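Side-chain contacts in putative peptidyl-arginine deiminase (Chlorobium tepidum, PDB 1XKN), which probably hydrolyses the guanidinium group of agmatine or of arginine residues: residues 40-45 against 323-328; 284-289 against 304-309. All coordinates share one frame; numbering follows the deposited sequence.

From the N terminus, the chain first enters interaction 1 through helix 36-50, whose residues 40-45 meet a partner 278 residues further on. Most of the protein is laid down before the loop 284-289, between strands 280-281 and 290-291, begins interaction 2. Strands 290-291 and 295-300 follow, and residues 304-309, which lead into helix 305-316, close this short loop. The chain then runs down the helix into strand 321-326, and residues 323-328 return to helix 36-50, closing the large loop. Interaction 2 is thus nested inside interaction 1. Their centres lie about 13 Å apart and the two contacts do not touch, the nearest atoms being about 6 Å apart; strand 295-300 lies next to strand 321-326 and touches residues of both contacts.

Interaction 1: residues 40-45 against 323-328; sequences FAELAY and VGIDCS
Glu-42 swings CG anti to its backbone nitrogen (chi1 -179°) and stays extended to the carboxylate, so its full length runs from helix 36-50 to the strand and past Ile-325, the two side chains sliding by in opposite directions. Ile-325 turns CG1 anti to its carbonyl carbon (chi1 -67°) and CG2 anti to its nitrogen. CG2 meets the carboxylate carbon CD of Glu-42 at 3.9 Å, whereas CD1 reaches the helix backbone, lying 3.9 Å from CA of Leu-43. The Leu-43 side chain crosses that of Ile-325 at about a right angle, with the two CD1 atoms 4.2 Å apart. A beta-branched residue suits this strand position because it can meet an acid and a leucine at once.

Water makes the polar link. One water donates to Glu-42 OE1 (2.7 Å) and accepts from Asp-326 N; a second donates to Glu-42 OE2 and to Asp-326 O; a third to OE1 and to Gly-324 O. Asp-326 salt-bridges Arg-302 and, through OD1, forms an Asx turn with Ser-328 N. The junction of helix and edge strand is thus apolar at Leu-43 and hydrated at Glu-42, whose charge these waters, and weakly a distant Arg-73, probably ease.

Interaction 2: residues 284-289 against 304-309; sequences ASYANF and PRDQQA
Tyr-286 reaches from the loop to helix 305-316, and contact begins at its CB, 3.8 Å from the CB of Ala-309. With CG anti to the carbonyl carbon (chi1 -60°), the ring turns one face to that methyl: Ala-309 CB is 3.4 Å from CG and 3.6 Å from the ring centroid, a CH-pi contact over one face. Alanine suits the place, since its short side chain lets the helix come close to the ring. CE2 lies 3.8 Å from Arg-305 O, which comes in obliquely, and CE1 comes 3.3 Å from Asp-306 OD1, which lies at the ring edge. At the tip, OH donates to OD1 over 2.6 Å, meeting it on the anti side, 26° out of the carboxylate plane; ring and carboxylate stand 85° apart. Arg-305 CB also touches OH, while its guanidinium turns off to Met-271 O. Asp-306 suits its place as a multiple acceptor: OD1 also takes Tyr-301 N, and OD2 takes Cys-303 N, which should hold the carboxylate steady for the tyrosine. The type I turn from Ser-285 to Asn-288 carries Tyr-286 in the loop that links strand 280-281 to strand 290-291, packing this connection against helix 305-316 just after strand 295-300.

Interaction 1: residues 40-45 against 323-328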
loop_
_atom_site.group_PDB
_atom_site.type_symbol
_atom_site.label_atom_id
_atom_site.label_comp_id
_atom_site.label_asym_id
_atom_site.label_seq_id
_atom_site.Cartn_x
_atom_site.Cartn_y
_atom_site.Cartn_z
ATOM N N PHE A 40 14.391 -5.723 1.407
ATOM C CA PHE A 40 14.168 -4.408 0.830
ATOM C C PHE A 40 15.057 -4.203 -0.393
ATOM O O PHE A 40 14.654 -3.547 -1.355
ATOM C CB PHE A 40 14.414 -3.307 1.866
ATOM C CG PHE A 40 13.239 -3.063 2.770
ATOM C CD1 PHE A 40 12.952 -3.928 3.819
ATOM C CD2 PHE A 40 12.398 -1.977 2.550
ATOM C CE1 PHE A 40 11.838 -3.715 4.637
ATOM C CE2 PHE A 40 11.284 -1.756 3.362
ATOM C CZ PHE A 40 11.006 -2.627 4.406
ATOM N N ALA A 41 16.259 -4.771 -0.358
ATOM C CA ALA A 41 17.176 -4.658 -1.488
ATOM C C ALA A 41 16.580 -5.394 -2.684
ATOM O O ALA A 41 16.647 -4.913 -3.814
ATOM C CB ALA A 41 18.535 -5.246 -1.131
ATOM N N GLU A 42 15.988 -6.560 -2.431
ATOM C CA GLU A 42 15.373 -7.341 -3.497
ATOM C C GLU A 42 14.199 -6.563 -4.083
ATOM O O GLU A 42 14.026 -6.500 -5.299
ATOM C CB GLU A 42 14.888 -8.692 -2.961
ATOM C CG GLU A 42 14.256 -9.581 -4.026
ATOM C CD GLU A 42 13.899 -10.960 -3.508
ATOM O OE1 GLU A 42 13.390 -11.779 -4.303
ATOM O OE2 GLU A 42 14.128 -11.228 -2.309
ATOM N N LEU A 43 13.396 -5.972 -3.201
ATOM C CA LEU A 43 12.240 -5.187 -3.611
ATOM C C LEU A 43 12.672 -3.973 -4.427
ATOM O O LEU A 43 12.118 -3.702 -5.493
ATOM C CB LEU A 43 11.460 -4.735 -2.376
ATOM C CG LEU A 43 10.373 -3.674 -2.566
ATOM C CD1 LEU A 43 9.329 -4.156 -3.558
ATOM C CD2 LEU A 43 9.733 -3.374 -1.215
ATOM N N ALA A 44 13.662 -3.244 -3.922
ATOM C CA ALA A 44 14.160 -2.063 -4.617
ATOM C C ALA A 44 14.698 -2.446 -5.990
ATOM O O ALA A 44 14.472 -1.736 -6.971
ATOM C CB ALA A 44 15.248 -1.385 -3.791
ATOM N N TYR A 45 15.396 -3.577 -6.064
ATOM C CA TYR A 45 15.942 -4.038 -7.334
ATOM C C TYR A 45 14.825 -4.320 -8.328
ATOM O O TYR A 45 14.854 -3.830 -9.458
ATOM C CB TYR A 45 16.779 -5.306 -7.147
ATOM C CG TYR A 45 17.150 -5.959 -8.459
ATOM C CD1 TYR A 45 18.027 -5.337 -9.351
ATOM C CD2 TYR A 45 16.595 -7.185 -8.829
ATOM C CE1 TYR A 45 18.336 -5.922 -10.580
ATOM C CE2 TYR A 45 16.900 -7.774 -10.052
ATOM C CZ TYR A 45 17.769 -7.137 -10.921
ATOM O OH TYR A 45 18.069 -7.717 -12.132
ATOM N N VAL A 323 5.983 -11.031 -10.373
ATOM C CA VAL A 323 7.144 -11.606 -9.694
ATOM C C VAL A 323 6.940 -11.769 -8.194
ATOM O O VAL A 323 6.457 -10.859 -7.523
ATOM C CB VAL A 323 8.390 -10.715 -9.910
ATOM C CG1 VAL A 323 9.580 -11.271 -9.149
ATOM C CG2 VAL A 323 8.700 -10.615 -11.390
ATOM N N GLY A 324 7.323 -12.929 -7.674
ATOM C CA GLY A 324 7.189 -13.170 -6.254
ATOM C C GLY A 324 8.433 -12.754 -5.492
ATOM O O GLY A 324 9.546 -12.795 -6.019
ATOM N N ILE A 325 8.236 -12.323 -4.253
ATOM C CA ILE A 325 9.335 -11.931 -3.378
ATOM C C ILE A 325 9.040 -12.606 -2.046
ATOM O O ILE A 325 7.987 -12.379 -1.451
ATOM C CB ILE A 325 9.400 -10.394 -3.189
ATOM C CG1 ILE A 325 9.779 -9.730 -4.519
ATOM C CG2 ILE A 325 10.417 -10.040 -2.102
ATOM C CD1 ILE A 325 9.883 -8.212 -4.462
ATOM N N ASP A 326 9.957 -13.458 -1.595
ATOM C CA ASP A 326 9.771 -14.171 -0.339
ATOM C C ASP A 326 9.695 -13.203 0.827
ATOM O O ASP A 326 10.651 -12.477 1.113
ATOM C CB ASP A 326 10.908 -15.176 -0.122
ATOM C CG ASP A 326 10.793 -15.911 1.206
ATOM O OD1 ASP A 326 9.657 -16.197 1.640
ATOM O OD2 ASP A 326 11.845 -16.216 1.808
ATOM N N CYS A 327 8.547 -13.196 1.496
ATOM C CA CYS A 327 8.327 -12.307 2.627
ATOM C C CYS A 327 8.190 -13.060 3.944
ATOM O O CYS A 327 7.612 -12.550 4.905
ATOM C CB CYS A 327 7.085 -11.452 2.370
ATOM S SG CYS A 327 7.326 -10.201 1.076
ATOM N N SER A 328 8.738 -14.269 3.983
ATOM C CA SER A 328 8.686 -15.096 5.182
ATOM C C SER A 328 9.252 -14.362 6.395
ATOM O O SER A 328 8.762 -14.526 7.511
ATOM C CB SER A 328 9.461 -16.397 4.957
ATOM O OG SER A 328 8.853 -17.178 3.942
HETATM O O HOH W 1 12.362 -13.929 -3.060
HETATM O O HOH W 2 13.360 -12.266 0.060
HETATM O O HOH W 3 11.869 -11.475 -6.919
#

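Interaction 2: residues 284-289 against 304-309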
loop_
_atom_site.group_PDB
_atom_site.type_symbol
_atom_site.label_atom_id
_atom_site.label_comp_id
_atom_site.label_asym_id
_atom_site.label_seq_id
_atom_site.Cartn_x
_atom_site.Cartn_y
_atom_site.Cartn_z
ATOM N N ALA A 284 0.053 -12.917 6.957
ATOM C CA ALA A 284 0.517 -13.201 5.603
ATOM C C ALA A 284 -0.656 -13.185 4.626
ATOM O O ALA A 284 -1.674 -13.841 4.856
ATOM C CB ALA A 284 1.203 -14.561 5.567
ATOM N N SER A 285 -0.513 -12.444 3.532
ATOM C CA SER A 285 -1.573 -12.367 2.538
ATOM C C SER A 285 -1.077 -11.953 1.160
ATOM O O SER A 285 -0.303 -11.007 1.025
ATOM C CB SER A 285 -2.651 -11.383 2.987
ATOM O OG SER A 285 -3.637 -11.242 1.978
ATOM N N TYR A 286 -1.529 -12.670 0.138
ATOM C CA TYR A 286 -1.137 -12.360 -1.228
ATOM C C TYR A 286 -1.785 -11.073 -1.717
ATOM O O TYR A 286 -1.372 -10.520 -2.731
ATOM C CB TYR A 286 -1.513 -13.505 -2.170
ATOM C CG TYR A 286 -0.866 -14.823 -1.818
ATOM C CD1 TYR A 286 0.521 -14.950 -1.767
ATOM C CD2 TYR A 286 -1.642 -15.943 -1.532
ATOM C CE1 TYR A 286 1.124 -16.166 -1.436
ATOM C CE2 TYR A 286 -1.056 -17.161 -1.202
ATOM C CZ TYR A 286 0.325 -17.266 -1.155
ATOM O OH TYR A 286 0.897 -18.470 -0.825
ATOM N N ALA A 287 -2.805 -10.597 -1.009
ATOM C CA ALA A 287 -3.470 -9.364 -1.412
ATOM C C ALA A 287 -2.558 -8.166 -1.171
ATOM O O ALA A 287 -2.804 -7.077 -1.690
ATOM C CB ALA A 287 -4.774 -9.182 -0.643
ATOM N N ASN A 288 -1.510 -8.364 -0.377
ATOM C CA ASN A 288 -0.587 -7.279 -0.076
ATOM C C ASN A 288 0.494 -7.170 -1.154
ATOM O O ASN A 288 1.682 -7.055 -0.855
ATOM C CB ASN A 288 0.043 -7.495 1.308
ATOM C CG ASN A 288 0.405 -6.185 1.995
ATOM O OD1 ASN A 288 -0.470 -5.384 2.342
ATOM N ND2 ASN A 288 1.695 -5.958 2.186
ATOM N N PHE A 289 0.056 -7.199 -2.409
ATOM C CA PHE A 289 0.947 -7.088 -3.560
ATOM C C PHE A 289 1.037 -5.622 -3.974
ATOM O O PHE A 289 0.241 -4.792 -3.535
ATOM C CB PHE A 289 0.410 -7.925 -4.734
ATOM C CG PHE A 289 -0.952 -7.492 -5.235
ATOM C CD1 PHE A 289 -1.085 -6.409 -6.102
ATOM C CD2 PHE A 289 -2.100 -8.167 -4.831
ATOM C CE1 PHE A 289 -2.342 -6.008 -6.560
ATOM C CE2 PHE A 289 -3.362 -7.776 -5.280
ATOM C CZ PHE A 289 -3.486 -6.691 -6.146
ATOM N N PRO A 304 2.845 -24.113 -1.530
ATOM C CA PRO A 304 2.288 -24.348 -2.864
ATOM C C PRO A 304 1.245 -23.348 -3.344
ATOM O O PRO A 304 0.901 -23.324 -4.526
ATOM C CB PRO A 304 1.739 -25.771 -2.763
ATOM C CG PRO A 304 1.373 -25.892 -1.322
ATOM C CD PRO A 304 2.536 -25.234 -0.627
ATOM N N ARG A 305 0.735 -22.519 -2.441
ATOM C CA ARG A 305 -0.254 -21.535 -2.849
ATOM C C ARG A 305 0.397 -20.302 -3.472
ATOM O O ARG A 305 -0.290 -19.491 -4.095
ATOM C CB ARG A 305 -1.126 -21.128 -1.660
ATOM C CG ARG A 305 -1.897 -22.292 -1.061
ATOM C CD ARG A 305 -2.850 -21.828 0.015
ATOM N NE ARG A 305 -3.555 -22.949 0.629
ATOM C CZ ARG A 305 -4.462 -22.815 1.589
ATOM N NH1 ARG A 305 -4.775 -21.608 2.041
ATOM N NH2 ARG A 305 -5.056 -23.887 2.096
ATOM N N ASP A 306 1.716 -20.161 -3.322
ATOM C CA ASP A 306 2.419 -19.002 -3.887
ATOM C C ASP A 306 2.224 -18.909 -5.398
ATOM O O ASP A 306 1.834 -17.864 -5.919
ATOM C CB ASP A 306 3.934 -19.056 -3.617
ATOM C CG ASP A 306 4.291 -19.016 -2.138
ATOM O OD1 ASP A 306 3.498 -18.503 -1.320
ATOM O OD2 ASP A 306 5.400 -19.488 -1.805
ATOM N N GLN A 307 2.507 -20.000 -6.104
ATOM C CA GLN A 307 2.376 -20.005 -7.556
ATOM C C GLN A 307 0.932 -19.784 -7.994
ATOM O O GLN A 307 0.683 -19.186 -9.040
ATOM C CB GLN A 307 2.904 -21.319 -8.138
ATOM C CG GLN A 307 3.146 -21.269 -9.640
ATOM C CD GLN A 307 4.121 -20.170 -10.030
ATOM O OE1 GLN A 307 5.240 -20.106 -9.514
ATOM N NE2 GLN A 307 3.704 -19.305 -10.949
ATOM N N GLN A 308 -0.018 -20.262 -7.197
ATOM C CA GLN A 308 -1.432 -20.093 -7.516
ATOM C C GLN A 308 -1.813 -18.619 -7.481
ATOM O O GLN A 308 -2.518 -18.132 -8.370
ATOM C CB GLN A 308 -2.298 -20.892 -6.538
ATOM C CG GLN A 308 -2.189 -22.399 -6.735
ATOM C CD GLN A 308 -3.130 -23.195 -5.849
ATOM O OE1 GLN A 308 -3.319 -24.395 -6.052
ATOM N NE2 GLN A 308 -3.721 -22.535 -4.861
ATOM N N ALA A 309 -1.342 -17.909 -6.459
ATOM C CA ALA A 309 -1.634 -16.484 -6.332
ATOM C C ALA A 309 -0.977 -15.710 -7.470
ATOM O O ALA A 309 -1.576 -14.806 -8.051
ATOM C CB ALA A 309 -1.139 -15.964 -4.987
#